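Local coordinates for putative cell invasion protein with MAC/Perforin domain (PDB 3KK7) that is a putative cell invasion protein of a gut symbiont, carrying a membrane-attack complex/perforin domain and probably acting at or on membranes, at residues G127-N131 with Y359-D365; Y197-E203 with Y368-L372; N354-R358 with R403-K407. One frame throughout, in Å; residues are numbered along the deposited sequence. Where two conformers were deposited one is given.

Interaction 1 (G127-N131 with Y359-D365)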
loop_
_atom_site.group_PDB
_atom_site.type_symbol
_atom_site.label_atom_id
_atom_site.label_comp_id
_atom_site.label_asym_id
_atom_site.label_seq_id
_atom_site.Cartn_x
_atom_site.Cartn_y
_atom_site.Cartn_z
ATOM N N GLY A 127 2.123 -11.076 9.322
ATOM C CA GLY A 127 0.899 -11.672 8.810
ATOM C C GLY A 127 0.371 -11.088 7.509
ATOM O O GLY A 127 -0.445 -11.723 6.848
ATOM N N PHE A 128 0.798 -9.884 7.143
ATOM C CA PHE A 128 0.367 -9.276 5.892
ATOM C C PHE A 128 1.050 -9.954 4.706
ATOM O O PHE A 128 2.205 -10.291 4.804
ATOM C CB PHE A 128 0.732 -7.816 5.943
ATOM C CG PHE A 128 0.530 -7.102 4.673
ATOM C CD1 PHE A 128 -0.736 -6.718 4.292
ATOM C CD2 PHE A 128 1.620 -6.783 3.855
ATOM C CE1 PHE A 128 -0.932 -6.028 3.107
ATOM C CE2 PHE A 128 1.441 -6.087 2.666
ATOM C CZ PHE A 128 0.163 -5.716 2.283
ATOM N N SER A 129 0.336 -10.151 3.598
ATOM C CA SER A 129 0.930 -10.735 2.377
ATOM C C SER A 129 1.820 -9.725 1.705
ATOM O O SER A 129 1.339 -8.846 0.980
ATOM C CB SER A 129 -0.114 -11.158 1.345
ATOM O OG SER A 129 -1.163 -11.849 1.968
ATOM N N LEU A 130 3.116 -9.876 1.907
ATOM C CA LEU A 130 4.061 -8.898 1.396
ATOM C C LEU A 130 4.609 -9.293 0.022
ATOM O O LEU A 130 5.091 -10.391 -0.166
ATOM C CB LEU A 130 5.196 -8.687 2.408
ATOM C CG LEU A 130 6.224 -7.652 2.014
ATOM C CD1 LEU A 130 5.568 -6.274 1.785
ATOM C CD2 LEU A 130 7.299 -7.628 3.055
ATOM N N ASN A 131 4.503 -8.377 -0.933
ATOM C CA ASN A 131 5.134 -8.508 -2.225
ATOM C C ASN A 131 6.483 -7.816 -2.149
ATOM O O ASN A 131 6.546 -6.610 -2.019
ATOM C CB ASN A 131 4.289 -7.860 -3.323
ATOM C CG ASN A 131 4.885 -8.091 -4.738
ATOM O OD1 ASN A 131 5.945 -8.683 -4.857
ATOM N ND2 ASN A 131 4.205 -7.610 -5.790
ATOM N N TYR A 359 -6.284 -2.401 -2.733
ATOM C CA TYR A 359 -4.969 -2.099 -2.231
ATOM C C TYR A 359 -4.151 -3.385 -2.182
ATOM O O TYR A 359 -3.051 -3.468 -2.746
ATOM C CB TYR A 359 -5.005 -1.462 -0.814
ATOM C CG TYR A 359 -3.639 -1.533 -0.129
ATOM C CD1 TYR A 359 -2.639 -0.620 -0.429
ATOM C CD2 TYR A 359 -3.329 -2.552 0.752
ATOM C CE1 TYR A 359 -1.367 -0.712 0.155
ATOM C CE2 TYR A 359 -2.085 -2.640 1.340
ATOM C CZ TYR A 359 -1.098 -1.722 1.028
ATOM O OH TYR A 359 0.168 -1.822 1.624
ATOM N N ASN A 360 -4.692 -4.388 -1.513
ATOM C CA ASN A 360 -4.002 -5.675 -1.402
ATOM C C ASN A 360 -3.732 -6.344 -2.742
ATOM O O ASN A 360 -2.611 -6.815 -3.020
ATOM C CB ASN A 360 -4.760 -6.621 -0.460
ATOM C CG ASN A 360 -4.508 -6.284 0.991
ATOM O OD1 ASN A 360 -3.378 -6.416 1.441
ATOM N ND2 ASN A 360 -5.523 -5.814 1.712
ATOM N N ASP A 361 -4.741 -6.356 -3.579
ATOM C CA ASP A 361 -4.603 -7.009 -4.860
ATOM C C ASP A 361 -3.601 -6.236 -5.749
ATOM O O ASP A 361 -2.879 -6.826 -6.576
ATOM C CB ASP A 361 -5.981 -7.103 -5.554
ATOM C CG ASP A 361 -6.844 -8.264 -5.066
ATOM O OD1 ASP A 361 -6.346 -9.218 -4.416
ATOM O OD2 ASP A 361 -8.051 -8.229 -5.403
ATOM N N THR A 362 -3.545 -4.917 -5.587
ATOM C CA THR A 362 -2.698 -4.116 -6.457
ATOM C C THR A 362 -1.272 -4.295 -5.979
ATOM O O THR A 362 -0.359 -4.490 -6.778
ATOM C CB THR A 362 -3.124 -2.659 -6.453
ATOM O OG1 THR A 362 -4.489 -2.552 -6.888
ATOM C CG2 THR A 362 -2.230 -1.825 -7.342
ATOM N N HIS A 363 -1.085 -4.279 -4.663
ATOM C CA HIS A 363 0.224 -4.493 -4.094
ATOM C C HIS A 363 0.781 -5.827 -4.534
ATOM O O HIS A 363 1.981 -5.949 -4.802
ATOM C CB HIS A 363 0.138 -4.484 -2.580
ATOM C CG HIS A 363 1.411 -4.869 -1.910
ATOM N ND1 HIS A 363 2.578 -4.143 -2.056
ATOM C CD2 HIS A 363 1.711 -5.917 -1.097
ATOM C CE1 HIS A 363 3.540 -4.724 -1.353
ATOM N NE2 HIS A 363 3.036 -5.797 -0.751
HETATM N N MSE A 364 -0.092 -6.837 -4.579
HETATM C CA MSE A 364 0.336 -8.205 -4.905
HETATM C C MSE A 364 0.483 -8.475 -6.407
HETATM O O MSE A 364 0.821 -9.590 -6.783
HETATM C CB MSE A 364 -0.661 -9.228 -4.309
HETATM C CG MSE A 364 -0.505 -9.482 -2.795
HETATM SE SE MSE A 364 1.272 -10.173 -2.379
HETATM C CE MSE A 364 1.271 -11.826 -3.484
ATOM N N ASP A 365 0.242 -7.461 -7.248
ATOM C CA ASP A 365 0.230 -7.591 -8.727
ATOM C C ASP A 365 -0.938 -8.459 -9.248
ATOM O O ASP A 365 -0.860 -9.000 -10.346
ATOM C CB ASP A 365 1.579 -8.087 -9.308
ATOM C CG ASP A 365 2.763 -7.210 -8.907
ATOM O OD1 ASP A 365 2.663 -5.970 -8.950
ATOM O OD2 ASP A 365 3.811 -7.764 -8.537
HETATM O O HOH W 1 -1.210 -8.026 0.274
#
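N131 meets the C-terminal end of helix 353-363 through its CB and ND2. Its CB lies over one face of the H363 ring, a CH-pi contact 3.8 Å from the ring centroid. CG stands anti to the backbone N (chi1 -175°), which carries the amide past the ring to the last turn of the helix. There ND2 gives one hydrogen to H363 O at 2.9 Å, in the carbonyl plane and fairly straight (159°). Its second bond, to D365 OD2 at 2.8 Å, is more bent, and the carboxylate, turned nearly perpendicular to the amide, is met from above its plane. OD1 at the other branch accepts from G133 N and so caps the start of helix 133-146. One amide thus joins the beginning of one helix to the end of another, where D365, with positive phi, completes a Schellman motif.

The H363 ring is approached on other sides as well: L130 CD1 comes to its edge, 3.6 Å from NE2, and S129 O lies at the edge near CD2. F128 covers the preceding turn, its CE1 coming within 3.0 Å of N360 OD1 and its CZ reaching H363 CD2 at 3.7 Å and also Y359 CE2; the F128 and H363 planes are 33° apart. A water donates both to S129 O and to N360 OD1, bridging loop and helix. The selenium of M364 lies against S129 O and N131 CB.

Within the MACPF domain, the contact ties the loop between strand 93-108 and helix 133-146 to helix 353-363. Y359 packs against M201 and M205 of helix 201-208 and sends its OH to E210 O, while P345 of strand 343-345 touches F128 and F211 of strand 211-218 touches L130.

Interaction 2 (Y197-E203 with Y368-L372)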
loop_
_atom_site.group_PDB
_atom_site.type_symbol
_atom_site.label_atom_id
_atom_site.label_comp_id
_atom_site.label_asym_id
_atom_site.label_seq_id
_atom_site.Cartn_x
_atom_site.Cartn_y
_atom_site.Cartn_z
ATOM N N TYR A 197 -11.051 8.719 -2.601
ATOM C CA TYR A 197 -12.254 8.811 -3.418
ATOM C C TYR A 197 -12.110 9.504 -4.768
ATOM O O TYR A 197 -12.990 9.357 -5.596
ATOM C CB TYR A 197 -13.402 9.463 -2.629
ATOM C CG TYR A 197 -14.027 8.492 -1.670
ATOM C CD1 TYR A 197 -14.933 7.547 -2.120
ATOM C CD2 TYR A 197 -13.666 8.472 -0.330
ATOM C CE1 TYR A 197 -15.471 6.615 -1.264
ATOM C CE2 TYR A 197 -14.211 7.552 0.537
ATOM C CZ TYR A 197 -15.112 6.620 0.065
ATOM O OH TYR A 197 -15.674 5.691 0.912
ATOM N N ASN A 198 -11.039 10.244 -5.015
ATOM C CA ASN A 198 -10.954 11.013 -6.259
ATOM C C ASN A 198 -9.886 10.569 -7.239
ATOM O O ASN A 198 -9.735 11.161 -8.294
ATOM C CB ASN A 198 -10.816 12.503 -5.966
ATOM C CG ASN A 198 -12.029 13.057 -5.252
ATOM O OD1 ASN A 198 -13.167 12.705 -5.565
ATOM N ND2 ASN A 198 -11.793 13.919 -4.283
ATOM N N SER A 199 -9.166 9.512 -6.896
ATOM C CA SER A 199 -8.202 8.913 -7.792
ATOM C C SER A 199 -8.333 7.397 -7.604
ATOM O O SER A 199 -9.123 6.934 -6.767
ATOM C CB SER A 199 -6.782 9.436 -7.498
ATOM O OG SER A 199 -6.282 8.986 -6.253
ATOM N N SER A 200 -7.602 6.645 -8.420
ATOM C CA SER A 200 -7.640 5.203 -8.347
ATOM C C SER A 200 -6.659 4.779 -7.289
ATOM O O SER A 200 -5.743 5.516 -6.953
ATOM C CB SER A 200 -7.254 4.575 -9.688
ATOM O OG SER A 200 -5.902 4.853 -10.021
HETATM N N MSE A 201 -6.840 3.587 -6.759
HETATM C CA MSE A 201 -5.894 3.061 -5.807
HETATM C C MSE A 201 -4.459 3.074 -6.387
HETATM O O MSE A 201 -3.470 3.352 -5.662
HETATM C CB MSE A 201 -6.329 1.650 -5.390
HETATM C CG MSE A 201 -5.406 0.959 -4.370
HETATM SE SE MSE A 201 -5.238 1.956 -2.701
HETATM C CE MSE A 201 -7.154 2.030 -2.267
ATOM N N VAL A 202 -4.346 2.747 -7.681
ATOM C CA VAL A 202 -3.073 2.786 -8.365
ATOM C C VAL A 202 -2.423 4.167 -8.202
ATOM O O VAL A 202 -1.256 4.264 -7.815
ATOM C CB VAL A 202 -3.197 2.414 -9.877
ATOM C CG1 VAL A 202 -1.986 2.943 -10.693
ATOM C CG2 VAL A 202 -3.368 0.882 -10.051
ATOM N N GLU A 203 -3.201 5.214 -8.491
ATOM C CA GLU A 203 -2.737 6.608 -8.404
ATOM C C GLU A 203 -2.385 7.018 -6.965
ATOM O O GLU A 203 -1.366 7.677 -6.719
ATOM C CB GLU A 203 -3.791 7.550 -9.011
ATOM C CG GLU A 203 -3.679 7.709 -10.563
ATOM C CD GLU A 203 -4.974 8.170 -11.268
ATOM O OE1 GLU A 203 -5.992 8.463 -10.592
ATOM O OE2 GLU A 203 -4.970 8.224 -12.524
ATOM N N TYR A 368 -4.754 -4.173 -11.489
ATOM C CA TYR A 368 -4.186 -2.866 -11.751
ATOM C C TYR A 368 -5.124 -2.116 -12.690
ATOM O O TYR A 368 -5.197 -2.430 -13.872
ATOM C CB TYR A 368 -2.789 -3.030 -12.355
ATOM C CG TYR A 368 -2.033 -1.761 -12.563
ATOM C CD1 TYR A 368 -0.980 -1.399 -11.735
ATOM C CD2 TYR A 368 -2.326 -0.934 -13.629
ATOM C CE1 TYR A 368 -0.245 -0.185 -11.952
ATOM C CE2 TYR A 368 -1.619 0.241 -13.847
ATOM C CZ TYR A 368 -0.590 0.622 -13.010
ATOM O OH TYR A 368 0.058 1.810 -13.269
ATOM N N GLN A 369 -5.874 -1.166 -12.155
ATOM C CA GLN A 369 -6.668 -0.258 -12.946
ATOM C C GLN A 369 -5.970 1.104 -12.870
ATOM O O GLN A 369 -5.900 1.693 -11.774
ATOM C CB GLN A 369 -8.092 -0.178 -12.407
ATOM C CG GLN A 369 -8.924 0.826 -13.192
ATOM C CD GLN A 369 -10.409 0.624 -13.090
ATOM O OE1 GLN A 369 -10.933 -0.415 -13.496
ATOM N NE2 GLN A 369 -11.109 1.632 -12.600
ATOM N N GLU A 370 -5.442 1.588 -14.009
ATOM C CA GLU A 370 -4.666 2.834 -14.027
ATOM C C GLU A 370 -5.514 3.985 -13.437
ATOM O O GLU A 370 -5.030 4.734 -12.574
ATOM C CB GLU A 370 -4.138 3.176 -15.448
ATOM C CG GLU A 370 -3.380 2.041 -16.238
ATOM C CD GLU A 370 -1.844 2.255 -16.433
ATOM O OE1 GLU A 370 -1.118 2.645 -15.495
ATOM O OE2 GLU A 370 -1.347 2.001 -17.544
ATOM N N SER A 371 -6.769 4.095 -13.863
ATOM C CA SER A 371 -7.624 5.217 -13.429
ATOM C C SER A 371 -9.102 4.904 -13.339
ATOM O O SER A 371 -9.580 3.954 -13.934
ATOM C CB SER A 371 -7.451 6.381 -14.395
ATOM O OG SER A 371 -7.413 5.873 -15.702
ATOM N N LEU A 372 -9.822 5.755 -12.608
ATOM C CA LEU A 372 -11.233 5.542 -12.362
ATOM C C LEU A 372 -11.978 5.553 -13.696
ATOM O O LEU A 372 -11.522 6.169 -14.641
ATOM C CB LEU A 372 -11.769 6.569 -11.353
ATOM C CG LEU A 372 -11.121 6.527 -9.954
ATOM C CD1 LEU A 372 -11.804 7.481 -9.035
ATOM C CD2 LEU A 372 -11.091 5.118 -9.291
HETATM O O HOH W 2 -6.560 1.210 -9.157
HETATM O O HOH W 3 -8.530 8.036 -11.835
#
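S200 OG donates to E370 O at 2.7 Å, approaching from above the carbonyl plane, where the loop 368-372 passes across the capping box that S200 and E203 form at the start of helix 201-208. The same OG accepts from E203 N, so the hydroxyl serves both sides. In return S200 N donates to E203 OE1 along a nearly straight line (168°), though it meets the carboxylate from above its plane. With chi1 at 65°, OG stands between the backbone N and the carbonyl carbon of S200, a position from which it reaches both partners.

V202 and Y368 cross at about a right angle, and V202 CG2 sits over the centre of the tyrosine ring, 3.7 Å from its centroid, as a CH-pi contact. CG1 lies nearer the hydroxyl end, 3.6 Å from CZ. Farther along the loop, L372 turns both methyls to the link between helices 190-198 and 201-208: CD1 meets S199 O, and CD2 meets S200 CA at 3.6 Å. Two waters complete the junction, one joining V202 N to Q369 O, the other donating to E203 OE1 and accepting from L372 N at 2.7 Å.

Interaction 3 (N354-R358 with R403-K407)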
loop_
_atom_site.group_PDB
_atom_site.type_symbol
_atom_site.label_atom_id
_atom_site.label_comp_id
_atom_site.label_asym_id
_atom_site.label_seq_id
_atom_site.Cartn_x
_atom_site.Cartn_y
_atom_site.Cartn_z
ATOM N N ASN A 354 -13.948 -2.891 -0.420
ATOM C CA ASN A 354 -13.446 -2.929 -1.792
ATOM C C ASN A 354 -12.134 -2.195 -1.976
ATOM O O ASN A 354 -11.311 -2.623 -2.791
ATOM C CB ASN A 354 -14.473 -2.432 -2.821
ATOM C CG ASN A 354 -15.092 -1.091 -2.449
ATOM O OD1 ASN A 354 -15.310 -0.792 -1.266
ATOM N ND2 ASN A 354 -15.426 -0.304 -3.460
ATOM N N PHE A 355 -11.918 -1.114 -1.223
ATOM C CA PHE A 355 -10.635 -0.412 -1.319
ATOM C C PHE A 355 -9.546 -1.227 -0.642
ATOM O O PHE A 355 -8.410 -1.302 -1.115
ATOM C CB PHE A 355 -10.687 0.978 -0.715
ATOM C CG PHE A 355 -11.702 1.900 -1.354
ATOM C CD1 PHE A 355 -12.348 1.572 -2.544
ATOM C CD2 PHE A 355 -11.968 3.136 -0.768
ATOM C CE1 PHE A 355 -13.246 2.438 -3.111
ATOM C CE2 PHE A 355 -12.880 4.016 -1.335
ATOM C CZ PHE A 355 -13.521 3.677 -2.498
ATOM N N LYS A 356 -9.905 -1.849 0.465
ATOM C CA LYS A 356 -8.984 -2.690 1.192
ATOM C C LYS A 356 -8.462 -3.774 0.270
ATOM O O LYS A 356 -7.263 -3.910 0.075
ATOM C CB LYS A 356 -9.682 -3.290 2.426
ATOM C CG LYS A 356 -9.868 -2.281 3.590
ATOM C CD LYS A 356 -10.830 -2.797 4.645
ATOM C CE LYS A 356 -10.190 -3.728 5.646
ATOM N NZ LYS A 356 -9.436 -2.936 6.663
ATOM N N GLN A 357 -9.388 -4.510 -0.321
ATOM C CA GLN A 357 -9.057 -5.594 -1.227
ATOM C C GLN A 357 -8.250 -5.118 -2.441
ATOM O O GLN A 357 -7.261 -5.738 -2.823
ATOM C CB GLN A 357 -10.353 -6.276 -1.667
ATOM C CG GLN A 357 -10.206 -7.609 -2.433
ATOM C CD GLN A 357 -9.349 -8.599 -1.684
ATOM O OE1 GLN A 357 -9.325 -8.596 -0.444
ATOM N NE2 GLN A 357 -8.619 -9.449 -2.424
ATOM N N ARG A 358 -8.641 -3.992 -3.026
ATOM C CA ARG A 358 -7.941 -3.453 -4.191
ATOM C C ARG A 358 -6.499 -3.037 -3.892
ATOM O O ARG A 358 -5.627 -3.266 -4.722
ATOM C CB ARG A 358 -8.722 -2.293 -4.816
ATOM C CG ARG A 358 -8.121 -1.812 -6.115
ATOM C CD ARG A 358 -9.072 -1.026 -6.984
ATOM N NE ARG A 358 -10.117 -1.895 -7.519
ATOM C CZ ARG A 358 -9.977 -2.727 -8.549
ATOM N NH1 ARG A 358 -8.842 -2.798 -9.204
ATOM N NH2 ARG A 358 -11.000 -3.490 -8.937
ATOM N N ARG A 403 -16.547 2.618 -9.979
ATOM C CA ARG A 403 -15.554 3.432 -10.657
ATOM C C ARG A 403 -14.167 2.790 -10.654
ATOM O O ARG A 403 -13.363 2.941 -11.604
ATOM C CB ARG A 403 -15.431 4.786 -9.965
ATOM C CG ARG A 403 -16.630 5.710 -10.112
ATOM C CD ARG A 403 -16.265 7.111 -9.622
ATOM N NE ARG A 403 -16.067 7.131 -8.179
ATOM C CZ ARG A 403 -15.347 8.032 -7.501
ATOM N NH1 ARG A 403 -15.243 7.922 -6.183
ATOM N NH2 ARG A 403 -14.724 9.028 -8.111
ATOM N N GLN A 404 -13.901 2.083 -9.562
ATOM C CA GLN A 404 -12.601 1.488 -9.295
ATOM C C GLN A 404 -12.520 0.161 -10.026
ATOM O O GLN A 404 -11.460 -0.441 -10.125
ATOM C CB GLN A 404 -12.426 1.296 -7.785
ATOM C CG GLN A 404 -12.491 2.582 -6.917
ATOM C CD GLN A 404 -13.910 3.165 -6.660
ATOM O OE1 GLN A 404 -14.930 2.479 -6.815
ATOM N NE2 GLN A 404 -13.961 4.445 -6.275
ATOM N N GLY A 405 -13.660 -0.294 -10.541
ATOM C CA GLY A 405 -13.732 -1.546 -11.298
ATOM C C GLY A 405 -13.969 -2.773 -10.432
ATOM O O GLY A 405 -13.636 -3.876 -10.815
ATOM N N ASP A 406 -14.565 -2.574 -9.266
ATOM C CA ASP A 406 -14.944 -3.669 -8.381
ATOM C C ASP A 406 -16.302 -4.146 -8.858
ATOM O O ASP A 406 -17.054 -3.355 -9.397
ATOM C CB ASP A 406 -15.043 -3.168 -6.934
ATOM C CG ASP A 406 -13.843 -2.347 -6.520
ATOM O OD1 ASP A 406 -12.690 -2.857 -6.625
ATOM O OD2 ASP A 406 -14.051 -1.190 -6.092
ATOM N N LYS A 407 -16.608 -5.426 -8.658
ATOM C CA LYS A 407 -17.895 -5.983 -9.033
ATOM C C LYS A 407 -18.702 -6.294 -7.779
ATOM O O LYS A 407 -18.364 -7.198 -7.019
ATOM C CB LYS A 407 -17.720 -7.238 -9.909
ATOM C CG LYS A 407 -16.698 -7.061 -11.022
ATOM C CD LYS A 407 -17.006 -7.831 -12.295
ATOM C CE LYS A 407 -16.039 -7.445 -13.422
ATOM N NZ LYS A 407 -16.731 -7.067 -14.694
HETATM O O HOH W 4 -11.624 -0.746 -4.901
#
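R358 and D406 form a buried salt bridge between helix 353-363 of the MACPF domain and the turn that joins strands 392-401 and 407-411 in the D2 region. The grip is side-on: NE and NH2 of R358 both donate to the single atom D406 OD1, each at 2.9 Å and from the same face of the carboxylate. Over one guanidinium face lies Q404 O, 3.1 Å from CZ, in van der Waals contact with no hydrogen bond. N354, one helical turn earlier, takes the other oxygen, ND2 donating to D406 OD2 at 3.1 Å with the amide plane nearly perpendicular to the carboxylate. A water donates to D406 OD2 at 2.7 Å and, more weakly, to N354 O. F355 packs on Q404, its CE1 3.7 Å from CD.

Without the guanidinium, as with an alanine here, the buried D406 carboxylate would probably lose its countercharge and a gap would open beneath Q404 O.

Farther out, G405, at a phi of 88° that suits glycine, lets the chain turn between Q404 and D406. T402 OG1 lies between D406 OD2 and Q404 OE1, hydrogen-bonded to each, and helps to position them, while N354 ND2 also donates to G540 O near the C terminus.

Overall arrangement
Helix 353-363 runs through interactions 1 and 3, whose centres lie about 14 Å apart: residues 354-358 face the D2 region and residues 359-365 the loop 127-131. The chain then leaves the helix and reaches interaction 2, centred about 16 Å from interaction 1 and 10 Å from interaction 3. Interactions 1 and 2 touch where Y359 CA packs 3.8 Å from M201 CG and T362 lies against V202. Interactions 2 and 3 meet at R403, whose NH1 is 2.7 Å from Y197 O, a probable hydrogen bond, and whose NH2 packs against L372 CD1. Of the three, interaction 3 alone joins MACPF to the D2 region; interactions 1 and 2 lie within MACPF.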